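Local coordinates for protein parahox neighbor (Phaeodactylum tricornutum CCAP 1055/1, PDB 5Z5M) that probably catalyses the last two steps from 5-hydroxyisourate to (S)-allantoin in urate breakdown, joining a hydroxyisourate hydrolase and an OHCU decarboxylase in one chain, at residues I128-N133 and L159-K164. Sequence-based numbering, arbitrary orientation.
Sequences ILAVRN and LEQVHK
The backbone N of Ala130 donates to OE1 of Gln161 at 2.6 Å, a short bond whose N-H...O angle of 170° makes it almost straight. The donor lies in the plane of the amide carbonyl, at a C=O...N angle of 153°, opener than the 120° expected of a lone pair. A side chain on a helix thus pairs with the main chain of a loop that is neither helix nor strand. The first torsion of Gln161, with CG anti to its own carbonyl carbon, puts CG 3.4 Å from the carbonyl O of Ile128, and a bend at chi2 then turns CD and OE1 toward Ala130 N; the Ile128 oxygen is hydrogen-bonded by Arg146. CD1 of Leu129 lies 3.8 Å from OE1 of Gln161, the two side chains running alongside and in the same sense. Shortening Gln161 to an alanine removes the amide, and the Ala130 N-H would probably lose its acceptor, with a gap opening beside the Ile128 carbonyl and Leu129 CD1. Apolar contacts extend the interface along the helix: CB of Ala130 sits 3.6 Å from CB of Lys164, and CD1 of Ile128 meets CG1 of Val162 at 3.8 Å. Lys164, bent at chi3, carries CE to 3.5 Å from the Ala130 carbonyl O, while its NZ makes a weak hydrogen bond to Thr260 O of a second subunit. Within the all-helical OHCU decarboxylase part, the contact lays the connection between helices 106-123 and 136-146 against helix 151-173; helix 65-73 packs on Ile128 and Val162, and helix 136-146 on Leu129.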
loop_
_atom_site.group_PDB
_atom_site.type_symbol
_atom_site.label_atom_id
_atom_site.label_comp_id
_atom_site.label_asym_id
_atom_site.label_seq_id
_atom_site.Cartn_x
_atom_site.Cartn_y
_atom_site.Cartn_z
ATOM N N ILE A 128 15.041 -29.432 7.051
ATOM C CA ILE A 128 13.809 -29.413 7.817
ATOM C C ILE A 128 12.857 -28.367 7.248
ATOM O O ILE A 128 13.255 -27.234 6.976
ATOM C CB ILE A 128 14.089 -29.130 9.308
ATOM C CG1 ILE A 128 15.060 -30.175 9.862
ATOM C CG2 ILE A 128 12.793 -29.112 10.117
ATOM C CD1 ILE A 128 15.555 -29.870 11.260
ATOM N N LEU A 129 11.603 -28.760 7.052
ATOM C CA LEU A 129 10.591 -27.867 6.501
ATOM C C LEU A 129 9.243 -28.069 7.190
ATOM O O LEU A 129 8.675 -29.163 7.153
ATOM C CB LEU A 129 10.446 -28.082 4.992
ATOM C CG LEU A 129 9.469 -27.134 4.298
ATOM C CD1 LEU A 129 9.929 -25.686 4.425
ATOM C CD2 LEU A 129 9.291 -27.506 2.835
ATOM N N ALA A 130 8.744 -27.013 7.824
ATOM C CA ALA A 130 7.455 -27.067 8.503
ATOM C C ALA A 130 6.370 -26.391 7.675
ATOM O O ALA A 130 6.183 -25.177 7.758
ATOM C CB ALA A 130 7.550 -26.412 9.866
ATOM N N VAL A 131 5.662 -27.171 6.868
ATOM C CA VAL A 131 4.568 -26.638 6.064
ATOM C C VAL A 131 3.332 -27.526 6.211
ATOM O O VAL A 131 3.435 -28.755 6.214
ATOM C CB VAL A 131 4.949 -26.528 4.559
ATOM C CG1 VAL A 131 3.747 -26.093 3.715
ATOM C CG2 VAL A 131 6.120 -25.580 4.362
ATOM N N ARG A 132 2.171 -26.900 6.369
ATOM C CA ARG A 132 0.910 -27.626 6.436
ATOM C C ARG A 132 0.459 -28.063 5.048
ATOM O O ARG A 132 0.186 -27.224 4.189
ATOM C CB ARG A 132 -0.163 -26.761 7.095
ATOM C CG ARG A 132 0.096 -26.519 8.565
ATOM C CD ARG A 132 -1.040 -25.767 9.213
ATOM N NE ARG A 132 -0.858 -25.685 10.658
ATOM C CZ ARG A 132 -1.331 -26.577 11.521
ATOM N NH1 ARG A 132 -2.017 -27.625 11.086
ATOM N NH2 ARG A 132 -1.118 -26.420 12.820
ATOM N N ASN A 133 0.383 -29.377 4.850
ATOM C CA ASN A 133 -0.009 -29.969 3.570
ATOM C C ASN A 133 0.795 -29.400 2.407
ATOM O O ASN A 133 0.244 -28.789 1.490
ATOM C CB ASN A 133 -1.506 -29.769 3.318
ATOM N N LEU A 159 16.179 -23.981 12.866
ATOM C CA LEU A 159 15.667 -23.822 14.224
ATOM C C LEU A 159 14.283 -23.178 14.211
ATOM O O LEU A 159 13.428 -23.530 15.020
ATOM C CB LEU A 159 16.632 -22.993 15.075
ATOM C CG LEU A 159 17.931 -23.680 15.506
ATOM C CD1 LEU A 159 18.862 -22.681 16.176
ATOM C CD2 LEU A 159 17.654 -24.858 16.429
ATOM N N GLU A 160 14.059 -22.244 13.293
ATOM C CA GLU A 160 12.727 -21.661 13.127
ATOM C C GLU A 160 11.736 -22.746 12.714
ATOM O O GLU A 160 10.613 -22.791 13.214
ATOM C CB GLU A 160 12.751 -20.524 12.099
ATOM C CG GLU A 160 13.422 -19.253 12.614
ATOM C CD GLU A 160 13.584 -18.172 11.555
ATOM O OE1 GLU A 160 13.288 -18.426 10.363
ATOM O OE2 GLU A 160 14.007 -17.056 11.928
ATOM N N GLN A 161 12.163 -23.632 11.814
ATOM C CA GLN A 161 11.312 -24.729 11.366
ATOM C C GLN A 161 10.962 -25.702 12.500
ATOM O O GLN A 161 9.821 -26.152 12.586
ATOM C CB GLN A 161 11.971 -25.489 10.205
ATOM C CG GLN A 161 12.267 -24.635 8.957
ATOM C CD GLN A 161 11.022 -24.045 8.297
ATOM O OE1 GLN A 161 10.010 -24.724 8.118
ATOM N NE2 GLN A 161 11.099 -22.774 7.930
ATOM N N VAL A 162 11.912 -26.028 13.381
ATOM C CA VAL A 162 11.589 -26.985 14.439
ATOM C C VAL A 162 10.608 -26.382 15.451
ATOM O O VAL A 162 9.773 -27.096 15.996
ATOM C CB VAL A 162 12.847 -27.516 15.190
ATOM C CG1 VAL A 162 13.816 -28.174 14.216
ATOM C CG2 VAL A 162 13.529 -26.426 15.985
ATOM N N HIS A 163 10.688 -25.076 15.685
ATOM C CA HIS A 163 9.733 -24.424 16.578
ATOM C C HIS A 163 8.350 -24.440 15.957
ATOM O O HIS A 163 7.353 -24.558 16.660
ATOM C CB HIS A 163 10.138 -22.980 16.887
ATOM C CG HIS A 163 11.358 -22.867 17.748
ATOM N ND1 HIS A 163 11.522 -23.594 18.904
ATOM C CD2 HIS A 163 12.465 -22.097 17.624
ATOM C CE1 HIS A 163 12.684 -23.285 19.455
ATOM N NE2 HIS A 163 13.272 -22.374 18.699
ATOM N N LYS A 164 8.294 -24.312 14.632
ATOM C CA LYS A 164 7.017 -24.333 13.934
ATOM C C LYS A 164 6.403 -25.724 14.024
ATOM O O LYS A 164 5.194 -25.865 14.131
ATOM C CB LYS A 164 7.189 -23.917 12.472
ATOM C CG LYS A 164 7.427 -22.434 12.269
ATOM C CD LYS A 164 8.066 -22.160 10.912
ATOM C CE LYS A 164 7.111 -22.465 9.773
ATOM N NZ LYS A 164 7.663 -22.042 8.452
#